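Local coordinates for glycerol-3-phosphate dehydrogenase [NAD(+)] (Dunaliella salina, PDB 6IUY), which probably interconverts dihydroxyacetone phosphate and sn-glycerol 3-phosphate with NAD, and joins this to a magnesium-binding phosphatase-like domain, the two together allowing direct conversion of dihydroxyacetone phosphate to glycerol, at residues 298-303 / 333-338; 350-355 / 559-564; 389-394 / 456-461. One frame throughout, in Å; residues are numbered along the deposited sequence.

Contact 1: residues 298-303 / 333-338; sequences VHEEKH and ATSDLI. With NAD (nicotinamide-adenine-dinucleotide), chain C.
V298 N donates to T334 O across 2.9 Å, nearly straight at the hydrogen (167°), and this bond continues the parallel pairing of strands 293-297 and 331-334 by one residue past the end of the former. V298's own carbonyl is used more weakly: S335 CA lies 3.4 Å from V298 O in a CA-H...O contact. Beyond it a water bridges the parting chains, accepting from E300 N and donating to S335 O. T334 OG1 accepts from D336 N and closes an ST turn, which leads the chain from the strand toward the helix that starts at L337. Apolar contact is slight and comes from one branch, V298 CG2, which meets A333 CB at 3.8 Å. S335 OG is hydrogen-bonded to R306, whose guanidinium also makes a long, weak ion pair with E300. On the cofactor side, CG of H299 stands anti to the backbone N (chi1 176°), which swings the imidazole away from 333-338 and lays one face over the NAD adenine, C6A being 3.6 Å above the ring plane over its centre. The contact thus finishes one edge of the Rossmann-type sheet, where 331-334 is the outermost strand within this chain: helix 307-315 covers V298 and A333 through I312, and L337 packs on helix 356-366.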
loop_
_atom_site.group_PDB
_atom_site.type_symbol
_atom_site.label_atom_id
_atom_site.label_comp_id
_atom_site.label_asym_id
_atom_site.label_seq_id
_atom_site.Cartn_x
_atom_site.Cartn_y
_atom_site.Cartn_z
ATOM N N VAL A 298 23.137 -23.737 15.619
ATOM C CA VAL A 298 21.999 -24.296 16.329
ATOM C C VAL A 298 22.204 -24.149 17.822
ATOM O O VAL A 298 23.031 -24.849 18.398
ATOM C CB VAL A 298 21.799 -25.783 16.011
ATOM C CG1 VAL A 298 20.514 -26.308 16.666
ATOM C CG2 VAL A 298 21.770 -26.025 14.507
ATOM N N HIS A 299 21.465 -23.242 18.452
ATOM C CA HIS A 299 21.524 -23.088 19.899
ATOM C C HIS A 299 21.296 -24.428 20.588
ATOM O O HIS A 299 20.366 -25.153 20.233
ATOM C CB HIS A 299 20.482 -22.091 20.375
ATOM C CG HIS A 299 20.418 -21.949 21.861
ATOM N ND1 HIS A 299 19.391 -22.483 22.621
ATOM C CD2 HIS A 299 21.239 -21.326 22.735
ATOM C CE1 HIS A 299 19.592 -22.197 23.893
ATOM N NE2 HIS A 299 20.707 -21.492 23.989
ATOM N N GLU A 300 22.149 -24.769 21.551
ATOM C CA GLU A 300 22.003 -26.044 22.253
ATOM C C GLU A 300 20.980 -25.905 23.352
ATOM O O GLU A 300 21.068 -25.005 24.172
ATOM C CB GLU A 300 23.331 -26.508 22.841
ATOM C CG GLU A 300 23.255 -27.867 23.496
ATOM C CD GLU A 300 24.613 -28.350 24.023
ATOM O OE1 GLU A 300 24.839 -28.255 25.242
ATOM O OE2 GLU A 300 25.447 -28.823 23.223
ATOM N N GLU A 301 20.006 -26.800 23.380
ATOM C CA GLU A 301 19.001 -26.765 24.436
ATOM C C GLU A 301 19.231 -27.937 25.375
ATOM O O GLU A 301 19.643 -29.018 24.925
ATOM C CB GLU A 301 17.582 -26.800 23.836
ATOM C CG GLU A 301 17.333 -25.636 22.903
ATOM C CD GLU A 301 15.952 -25.670 22.245
ATOM O OE1 GLU A 301 14.959 -25.253 22.879
ATOM O OE2 GLU A 301 15.880 -26.106 21.089
ATOM N N LYS A 302 18.966 -27.706 26.662
ATOM C CA LYS A 302 19.219 -28.677 27.727
ATOM C C LYS A 302 18.571 -30.027 27.481
ATOM O O LYS A 302 19.169 -31.054 27.781
ATOM C CB LYS A 302 18.750 -28.116 29.072
ATOM C CG LYS A 302 19.675 -27.044 29.617
ATOM C CD LYS A 302 19.087 -26.350 30.841
ATOM C CE LYS A 302 19.932 -25.142 31.247
ATOM N NZ LYS A 302 19.298 -24.334 32.333
ATOM N N HIS A 303 17.370 -30.042 26.905
ATOM C CA HIS A 303 16.624 -31.293 26.800
ATOM C C HIS A 303 17.033 -32.104 25.576
ATOM O O HIS A 303 16.579 -33.239 25.378
ATOM C CB HIS A 303 15.107 -31.019 26.788
ATOM C CG HIS A 303 14.650 -30.167 25.653
ATOM N ND1 HIS A 303 14.420 -30.674 24.393
ATOM C CD2 HIS A 303 14.393 -28.840 25.580
ATOM C CE1 HIS A 303 14.053 -29.693 23.587
ATOM N NE2 HIS A 303 14.030 -28.572 24.282
ATOM N N ALA A 333 25.511 -28.169 10.548
ATOM C CA ALA A 333 25.077 -27.592 11.805
ATOM C C ALA A 333 26.169 -27.629 12.844
ATOM O O ALA A 333 26.850 -28.641 12.987
ATOM C CB ALA A 333 23.868 -28.353 12.324
ATOM N N THR A 334 26.291 -26.560 13.614
ATOM C CA THR A 334 27.140 -26.587 14.780
ATOM C C THR A 334 26.559 -25.733 15.885
ATOM O O THR A 334 25.863 -24.748 15.625
ATOM C CB THR A 334 28.560 -26.093 14.471
ATOM O OG1 THR A 334 29.197 -25.737 15.703
ATOM C CG2 THR A 334 28.521 -24.864 13.567
ATOM N N SER A 335 26.874 -26.098 17.121
ATOM C CA SER A 335 26.335 -25.429 18.295
ATOM C C SER A 335 27.236 -24.336 18.802
ATOM O O SER A 335 26.878 -23.644 19.752
ATOM C CB SER A 335 26.118 -26.421 19.425
ATOM O OG SER A 335 27.379 -26.835 19.923
ATOM N N ASP A 336 28.415 -24.182 18.207
ATOM C CA ASP A 336 29.312 -23.124 18.674
ATOM C C ASP A 336 29.166 -21.886 17.811
ATOM O O ASP A 336 29.414 -21.931 16.614
ATOM C CB ASP A 336 30.775 -23.582 18.675
ATOM C CG ASP A 336 31.653 -22.655 19.468
ATOM O OD1 ASP A 336 31.857 -22.918 20.667
ATOM O OD2 ASP A 336 32.112 -21.642 18.913
ATOM N N LEU A 337 28.768 -20.787 18.438
ATOM C CA LEU A 337 28.380 -19.589 17.719
ATOM C C LEU A 337 29.579 -18.924 17.059
ATOM O O LEU A 337 29.500 -18.497 15.912
ATOM C CB LEU A 337 27.680 -18.616 18.668
ATOM C CG LEU A 337 27.365 -17.251 18.056
ATOM C CD1 LEU A 337 26.410 -17.365 16.865
ATOM C CD2 LEU A 337 26.821 -16.315 19.091
ATOM N N ILE A 338 30.690 -18.847 17.785
ATOM C CA ILE A 338 31.915 -18.251 17.252
ATOM C C ILE A 338 32.431 -19.064 16.069
ATOM O O ILE A 338 32.772 -18.528 15.019
ATOM C CB ILE A 338 33.021 -18.151 18.326
ATOM C CG1 ILE A 338 32.502 -17.377 19.536
ATOM C CG2 ILE A 338 34.284 -17.485 17.743
ATOM C CD1 ILE A 338 31.846 -16.061 19.145
HETATM P PA NAD C . 11.287 -20.179 16.278
HETATM O O1A NAD C . 11.044 -21.447 15.570
HETATM O O2A NAD C . 10.032 -19.362 16.552
HETATM O O5B NAD C . 11.987 -20.451 17.723
HETATM C C5B NAD C . 12.741 -21.652 17.946
HETATM C C4B NAD C . 14.232 -21.299 18.179
HETATM O O4B NAD C . 14.363 -20.656 19.307
HETATM C C3B NAD C . 15.036 -22.588 18.372
HETATM O O3B NAD C . 15.770 -22.915 17.284
HETATM C C2B NAD C . 15.963 -22.283 19.564
HETATM O O2B NAD C . 17.345 -22.734 19.217
HETATM C C1B NAD C . 15.874 -21.005 19.708
HETATM N N9A NAD C . 16.133 -20.666 21.043
HETATM C C8A NAD C . 15.475 -21.052 22.160
HETATM N N7A NAD C . 16.092 -20.471 23.213
HETATM C C5A NAD C . 17.145 -19.743 22.755
HETATM C C6A NAD C . 18.107 -18.979 23.391
HETATM N N6A NAD C . 18.231 -18.764 24.792
HETATM N N1A NAD C . 19.040 -18.341 22.673
HETATM C C2A NAD C . 19.041 -18.463 21.315
HETATM N N3A NAD C . 18.111 -19.219 20.689
HETATM C C4A NAD C . 17.165 -19.856 21.414
HETATM O O3 NAD C . 12.304 -19.313 15.386
HETATM P PN NAD C . 12.094 -18.823 13.874
HETATM O O1N NAD C . 10.846 -19.440 13.268
HETATM O O2N NAD C . 13.292 -19.178 13.023
HETATM O O5D NAD C . 11.853 -17.264 13.927
HETATM C C5D NAD C . 12.897 -16.371 14.269
HETATM C C4D NAD C . 12.565 -15.017 13.626
HETATM O O4D NAD C . 12.055 -15.193 12.421
HETATM C C3D NAD C . 11.487 -14.340 14.447
HETATM O O3D NAD C . 11.841 -13.060 14.657
HETATM C C2D NAD C . 10.206 -14.415 13.571
HETATM O O2D NAD C . 9.333 -13.276 13.961
HETATM C C1D NAD C . 10.666 -14.358 12.353
HETATM N N1N NAD C . 9.828 -14.967 11.339
HETATM C C2N NAD C . 9.204 -16.182 11.527
HETATM C C3N NAD C . 8.411 -16.729 10.519
HETATM C C7N NAD C . 7.708 -18.079 10.780
HETATM O O7N NAD C . 6.802 -18.449 10.059
HETATM N N7N NAD C . 8.163 -18.891 11.882
HETATM C C4N NAD C . 8.239 -16.074 9.319
HETATM C C5N NAD C . 8.886 -14.869 9.111
HETATM C C6N NAD C . 9.683 -14.335 10.124
HETATM O O HOH W 1 24.953 -23.322 21.708
#

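Contact 2: residues 350-355 / 559-564; sequences CAPHQF and GQKLQG. With NAD (nicotinamide-adenine-dinucleotide), chain C.
Q563 OE1 takes two hydrogen bonds from H353, one from the backbone and one from the ring. H353 N comes in on a lone pair in the carbonyl plane at 2.9 Å and almost straight (174°); H353 ND1, at 2.8 Å, sits well above that plane, although OE1 itself lies in the plane of the imidazole. The same oxygen also accepts from NAD O3D, a hydroxyl of the nicotinamide ribose, at 3.0 Å, so three donors meet at one atom. The amide's other end, Q563 NE2, donates to Q354 OE1 at 3.0 Å, again on a lone pair, the two amides being 21° from coplanar. With both ends engaged, the rotation of the Q563 amide is fixed. The chain reaches this place by bending at chi2 (-78°). The aliphatic part of K561 crosses the P352 ring at a slant, tight at CG to CG, 3.5 Å, while K561 CE approaches the edge of the F355 ring. F355 is sandwiched: adenine C6A of NAD lies 3.2 Å above the ring plane, over its centre, and Q354 CG covers the opposite face. K561 N donates to NAD O2A at 2.9 Å; a backbone amide of the C-terminal part thus binds the pyrophosphate. Farther out, H353 NE2 is hydrogen-bonded to E570 on helix 564-577, which orients the imidazole, and a water accepts weakly from Q354 NE2 and donates to L562 O. Q560 OE1 binds R528, a residue that contacts both NAD and dihydroxyacetone phosphate. Together the loop after strand 346-349 and the loop before helix 564-577 line part of the dinucleotide site, at the interdomain cleft characteristic of NAD-dependent glycerol-3-phosphate dehydrogenases.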
loop_
_atom_site.group_PDB
_atom_site.type_symbol
_atom_site.label_atom_id
_atom_site.label_comp_id
_atom_site.label_asym_id
_atom_site.label_seq_id
_atom_site.Cartn_x
_atom_site.Cartn_y
_atom_site.Cartn_z
ATOM N N CYS A 350 18.769 -14.834 11.850
ATOM C CA CYS A 350 17.383 -15.312 11.919
ATOM C C CYS A 350 17.105 -16.059 13.224
ATOM O O CYS A 350 16.963 -17.271 13.237
ATOM C CB CYS A 350 17.056 -16.212 10.733
ATOM S SG CYS A 350 15.269 -16.501 10.513
ATOM N N ALA A 351 17.037 -15.331 14.333
ATOM C CA ALA A 351 16.758 -15.948 15.623
ATOM C C ALA A 351 15.672 -15.132 16.285
ATOM O O ALA A 351 15.591 -13.946 16.011
ATOM C CB ALA A 351 18.023 -15.987 16.493
ATOM N N PRO A 352 14.842 -15.751 17.152
ATOM C CA PRO A 352 13.804 -14.990 17.867
ATOM C C PRO A 352 14.402 -13.748 18.485
ATOM O O PRO A 352 15.485 -13.828 19.083
ATOM C CB PRO A 352 13.317 -15.964 18.942
ATOM C CG PRO A 352 13.556 -17.304 18.352
ATOM C CD PRO A 352 14.861 -17.165 17.568
ATOM N N HIS A 353 13.737 -12.604 18.338
ATOM C CA HIS A 353 14.449 -11.347 18.548
ATOM C C HIS A 353 14.895 -11.055 19.984
ATOM O O HIS A 353 15.777 -10.229 20.188
ATOM C CB HIS A 353 13.608 -10.185 18.043
ATOM C CG HIS A 353 12.512 -9.783 18.972
ATOM N ND1 HIS A 353 11.265 -10.367 18.945
ATOM C CD2 HIS A 353 12.464 -8.833 19.933
ATOM C CE1 HIS A 353 10.494 -9.790 19.851
ATOM N NE2 HIS A 353 11.203 -8.865 20.473
ATOM N N GLN A 354 14.328 -11.721 20.979
ATOM C CA GLN A 354 14.763 -11.439 22.350
ATOM C C GLN A 354 16.200 -11.904 22.610
ATOM O O GLN A 354 16.823 -11.491 23.586
ATOM C CB GLN A 354 13.839 -12.100 23.359
ATOM C CG GLN A 354 13.781 -13.579 23.215
ATOM C CD GLN A 354 12.610 -14.027 22.372
ATOM O OE1 GLN A 354 12.400 -13.523 21.264
ATOM N NE2 GLN A 354 11.837 -14.981 22.886
ATOM N N PHE A 355 16.720 -12.750 21.726
ATOM C CA PHE A 355 18.042 -13.346 21.900
ATOM C C PHE A 355 19.111 -12.568 21.152
ATOM O O PHE A 355 20.314 -12.812 21.341
ATOM C CB PHE A 355 18.039 -14.809 21.426
ATOM C CG PHE A 355 17.082 -15.666 22.174
ATOM C CD1 PHE A 355 17.081 -15.670 23.566
ATOM C CD2 PHE A 355 16.148 -16.416 21.506
ATOM C CE1 PHE A 355 16.178 -16.433 24.267
ATOM C CE2 PHE A 355 15.230 -17.187 22.201
ATOM C CZ PHE A 355 15.247 -17.197 23.590
ATOM N N GLY A 559 8.133 -25.151 21.389
ATOM C CA GLY A 559 9.494 -24.624 21.372
ATOM C C GLY A 559 9.662 -23.321 20.606
ATOM O O GLY A 559 10.565 -22.550 20.920
ATOM N N GLN A 560 8.791 -23.066 19.618
ATOM C CA GLN A 560 8.894 -21.840 18.818
ATOM C C GLN A 560 8.495 -20.636 19.657
ATOM O O GLN A 560 7.867 -20.786 20.715
ATOM C CB GLN A 560 8.048 -21.926 17.546
ATOM C CG GLN A 560 8.398 -23.126 16.652
ATOM C CD GLN A 560 7.512 -23.238 15.434
ATOM O OE1 GLN A 560 6.964 -22.239 14.936
ATOM N NE2 GLN A 560 7.356 -24.457 14.940
ATOM N N LYS A 561 8.886 -19.449 19.189
ATOM C CA LYS A 561 8.782 -18.235 19.996
ATOM C C LYS A 561 7.726 -17.247 19.481
ATOM O O LYS A 561 7.717 -16.852 18.305
ATOM C CB LYS A 561 10.159 -17.542 20.069
ATOM C CG LYS A 561 11.259 -18.421 20.698
ATOM C CD LYS A 561 10.890 -18.789 22.132
ATOM C CE LYS A 561 11.901 -19.741 22.784
ATOM N NZ LYS A 561 11.483 -20.100 24.195
ATOM N N LEU A 562 6.843 -16.862 20.390
ATOM C CA LEU A 562 5.825 -15.852 20.163
ATOM C C LEU A 562 6.493 -14.479 20.111
ATOM O O LEU A 562 7.266 -14.135 21.010
ATOM C CB LEU A 562 4.786 -15.909 21.293
ATOM C CG LEU A 562 3.512 -15.072 21.164
ATOM C CD1 LEU A 562 2.630 -15.600 20.025
ATOM C CD2 LEU A 562 2.768 -15.065 22.483
ATOM N N GLN A 563 6.212 -13.682 19.083
ATOM C CA GLN A 563 6.943 -12.424 18.950
ATOM C C GLN A 563 6.081 -11.166 19.129
ATOM O O GLN A 563 6.608 -10.102 19.463
ATOM C CB GLN A 563 7.644 -12.378 17.598
ATOM C CG GLN A 563 8.632 -13.501 17.370
ATOM C CD GLN A 563 9.978 -13.277 18.092
ATOM O OE1 GLN A 563 10.936 -12.775 17.494
ATOM N NE2 GLN A 563 10.047 -13.664 19.367
ATOM N N GLY A 564 4.765 -11.280 18.921
ATOM C CA GLY A 564 3.875 -10.113 18.975
ATOM C C GLY A 564 3.644 -9.420 20.324
ATOM O O GLY A 564 3.488 -8.188 20.412
HETATM P PA NAD C . 11.287 -20.179 16.278
HETATM O O1A NAD C . 11.044 -21.447 15.570
HETATM O O2A NAD C . 10.032 -19.362 16.552
HETATM O O5B NAD C . 11.987 -20.451 17.723
HETATM C C5B NAD C . 12.741 -21.652 17.946
HETATM C C4B NAD C . 14.232 -21.299 18.179
HETATM O O4B NAD C . 14.363 -20.656 19.307
HETATM C C3B NAD C . 15.036 -22.588 18.372
HETATM O O3B NAD C . 15.770 -22.915 17.284
HETATM C C2B NAD C . 15.963 -22.283 19.564
HETATM O O2B NAD C . 17.345 -22.734 19.217
HETATM C C1B NAD C . 15.874 -21.005 19.708
HETATM N N9A NAD C . 16.133 -20.666 21.043
HETATM C C8A NAD C . 15.475 -21.052 22.160
HETATM N N7A NAD C . 16.092 -20.471 23.213
HETATM C C5A NAD C . 17.145 -19.743 22.755
HETATM C C6A NAD C . 18.107 -18.979 23.391
HETATM N N6A NAD C . 18.231 -18.764 24.792
HETATM N N1A NAD C . 19.040 -18.341 22.673
HETATM C C2A NAD C . 19.041 -18.463 21.315
HETATM N N3A NAD C . 18.111 -19.219 20.689
HETATM C C4A NAD C . 17.165 -19.856 21.414
HETATM O O3 NAD C . 12.304 -19.313 15.386
HETATM P PN NAD C . 12.094 -18.823 13.874
HETATM O O1N NAD C . 10.846 -19.440 13.268
HETATM O O2N NAD C . 13.292 -19.178 13.023
HETATM O O5D NAD C . 11.853 -17.264 13.927
HETATM C C5D NAD C . 12.897 -16.371 14.269
HETATM C C4D NAD C . 12.565 -15.017 13.626
HETATM O O4D NAD C . 12.055 -15.193 12.421
HETATM C C3D NAD C . 11.487 -14.340 14.447
HETATM O O3D NAD C . 11.841 -13.060 14.657
HETATM C C2D NAD C . 10.206 -14.415 13.571
HETATM O O2D NAD C . 9.333 -13.276 13.961
HETATM C C1D NAD C . 10.666 -14.358 12.353
HETATM N N1N NAD C . 9.828 -14.967 11.339
HETATM C C2N NAD C . 9.204 -16.182 11.527
HETATM C C3N NAD C . 8.411 -16.729 10.519
HETATM C C7N NAD C . 7.708 -18.079 10.780
HETATM O O7N NAD C . 6.802 -18.449 10.059
HETATM N N7N NAD C . 8.163 -18.891 11.882
HETATM C C4N NAD C . 8.239 -16.074 9.319
HETATM C C5N NAD C . 8.886 -14.869 9.111
HETATM C C6N NAD C . 9.683 -14.335 10.124
HETATM O O HOH W 2 8.838 -15.311 23.158
#

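Contact 3: residues 389-394 / 456-461; sequences PQLISQ and GAEMCG
E458 has CG anti to its own backbone N (chi1 -167°) and remains extended beyond it, which carries the carboxylate off helix 456-461 to the start of the helix at 392, where S393 has its OG turned between backbone N and carbonyl carbon (chi1 89°) to face it. Two bonds follow, one to each carboxylate oxygen. S393 N donates to E458 OE2 at 2.7 Å, on the syn lone pair, and S393 OG donates to E458 OE1 at 2.6 Å, also from the syn side but somewhat out of the carboxylate plane. One residue thus grips both oxygens and fixes the rotation of the carboxylate about its last bond. I392 N lies 3.4 Å from E458 OE2, at too poor an angle to bond. Lying beside the first turn of a helix, the buried carboxylate would be stabilised by the helix's N-terminal amides, which probably favours its charged form. L391, at the N-cap position, runs past E458 in the opposite direction: L391 CB packs on the carboxylate carbon, E458 CD (3.4 Å), while L391 CD1 lies along the stem at E458 CG. Its backbone N is taken by Q394 OE1 at 2.8 Å on a lone pair, tying the residue before the helix to its first turn. On the apolar side L391 CD1 reaches M459 CB at 4.1 Å, and P389 CG touches M459 CE at 4.2 Å, the methionine chain doubling back at chi2 and chi3. The short segments 389-391 and 456-461 run at 103° to each other, nearly perpendicular. Helix 481-502 packs on M459 and P389, V406 of strand 404-408 on S393 and E458, and strand 382-385 pairs with 388-391 as a hairpin.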
loop_
_atom_site.group_PDB
_atom_site.type_symbol
_atom_site.label_atom_id
_atom_site.label_comp_id
_atom_site.label_asym_id
_atom_site.label_seq_id
_atom_site.Cartn_x
_atom_site.Cartn_y
_atom_site.Cartn_z
ATOM N N PRO A 389 13.132 3.003 19.247
ATOM C CA PRO A 389 13.214 1.667 18.644
ATOM C C PRO A 389 14.583 1.351 18.057
ATOM O O PRO A 389 15.107 2.154 17.282
ATOM C CB PRO A 389 12.175 1.729 17.527
ATOM C CG PRO A 389 12.164 3.163 17.141
ATOM C CD PRO A 389 12.355 3.940 18.420
ATOM N N GLN A 390 15.142 0.195 18.397
ATOM C CA GLN A 390 16.310 -0.310 17.686
ATOM C C GLN A 390 15.917 -1.615 17.010
ATOM O O GLN A 390 15.673 -2.613 17.690
ATOM C CB GLN A 390 17.494 -0.515 18.644
ATOM C CG GLN A 390 18.683 -1.236 18.029
ATOM C CD GLN A 390 19.842 -1.437 19.009
ATOM O OE1 GLN A 390 19.735 -2.187 19.983
ATOM N NE2 GLN A 390 20.958 -0.767 18.746
ATOM N N LEU A 391 15.822 -1.618 15.682
ATOM C CA LEU A 391 15.456 -2.844 14.974
ATOM C C LEU A 391 16.697 -3.722 14.822
ATOM O O LEU A 391 17.818 -3.271 15.045
ATOM C CB LEU A 391 14.840 -2.535 13.607
ATOM C CG LEU A 391 13.654 -1.574 13.701
ATOM C CD1 LEU A 391 13.031 -1.283 12.337
ATOM C CD2 LEU A 391 12.639 -2.138 14.675
ATOM N N ILE A 392 16.514 -4.975 14.436
ATOM C CA ILE A 392 17.657 -5.864 14.424
ATOM C C ILE A 392 18.767 -5.349 13.505
ATOM O O ILE A 392 19.953 -5.436 13.850
ATOM C CB ILE A 392 17.274 -7.275 14.012
ATOM C CG1 ILE A 392 16.120 -7.758 14.884
ATOM C CG2 ILE A 392 18.505 -8.215 14.161
ATOM C CD1 ILE A 392 16.296 -7.383 16.355
ATOM N N SER A 393 18.401 -4.797 12.353
ATOM C CA SER A 393 19.419 -4.358 11.413
ATOM C C SER A 393 20.213 -3.180 11.991
ATOM O O SER A 393 21.407 -3.045 11.728
ATOM C CB SER A 393 18.805 -3.987 10.068
ATOM O OG SER A 393 18.432 -2.620 10.047
ATOM N N GLN A 394 19.571 -2.344 12.801
ATOM C CA GLN A 394 20.296 -1.245 13.419
ATOM C C GLN A 394 21.173 -1.786 14.535
ATOM O O GLN A 394 22.211 -1.214 14.845
ATOM C CB GLN A 394 19.348 -0.174 13.971
ATOM C CG GLN A 394 18.289 0.330 12.982
ATOM C CD GLN A 394 17.285 1.260 13.647
ATOM O OE1 GLN A 394 16.573 0.873 14.577
ATOM N NE2 GLN A 394 17.251 2.503 13.199
ATOM N N GLY A 456 11.676 1.023 6.286
ATOM C CA GLY A 456 10.242 0.798 6.121
ATOM C C GLY A 456 9.853 -0.674 6.120
ATOM O O GLY A 456 8.890 -1.069 6.790
ATOM N N ALA A 457 10.594 -1.475 5.357
ATOM C CA ALA A 457 10.425 -2.922 5.322
ATOM C C ALA A 457 10.551 -3.510 6.718
ATOM O O ALA A 457 9.724 -4.331 7.152
ATOM C CB ALA A 457 11.460 -3.576 4.392
ATOM N N GLU A 458 11.588 -3.076 7.423
ATOM C CA GLU A 458 11.940 -3.711 8.671
ATOM C C GLU A 458 10.927 -3.357 9.738
ATOM O O GLU A 458 10.534 -4.213 10.508
ATOM C CB GLU A 458 13.356 -3.320 9.121
ATOM C CG GLU A 458 13.859 -4.215 10.237
ATOM C CD GLU A 458 15.316 -3.982 10.579
ATOM O OE1 GLU A 458 15.811 -2.873 10.308
ATOM O OE2 GLU A 458 15.956 -4.916 11.121
ATOM N N MET A 459 10.502 -2.099 9.790
ATOM C CA MET A 459 9.523 -1.684 10.797
ATOM C C MET A 459 8.140 -2.306 10.516
ATOM O O MET A 459 7.402 -2.644 11.447
ATOM C CB MET A 459 9.430 -0.155 10.860
ATOM C CG MET A 459 8.536 0.346 11.965
ATOM S SD MET A 459 9.183 0.124 13.634
ATOM C CE MET A 459 10.305 1.521 13.695
ATOM N N CYS A 460 7.805 -2.494 9.241
ATOM C CA CYS A 460 6.576 -3.214 8.895
ATOM C C CYS A 460 6.622 -4.659 9.350
ATOM O O CYS A 460 5.679 -5.147 9.955
ATOM C CB CYS A 460 6.316 -3.197 7.383
ATOM S SG CYS A 460 5.656 -1.640 6.791
ATOM N N GLY A 461 7.707 -5.358 9.027
ATOM C CA GLY A 461 7.872 -6.718 9.504
ATOM C C GLY A 461 7.702 -6.852 11.013
ATOM O O GLY A 461 7.086 -7.795 11.471
#

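Contacts 1 and 2 come in series along the chain, their centres 16 Å apart, and both touch the same NAD: contact 1 at the adenine end, contact 2 from the adenine to the second ribose. Contact 3 is nested inside the loop closed by contact 2; its centre lies 15 Å from that of contact 2 and 26 Å from that of contact 1. Contacts 2 and 3 touch where H353 CB packs on I392 CD1. Contact 1 lies within the NAD-binding part, while contacts 2 and 3 each join that part to the C-terminal, mostly helical part, one on the cofactor and one whose I392 side chain is about 7 Å from it.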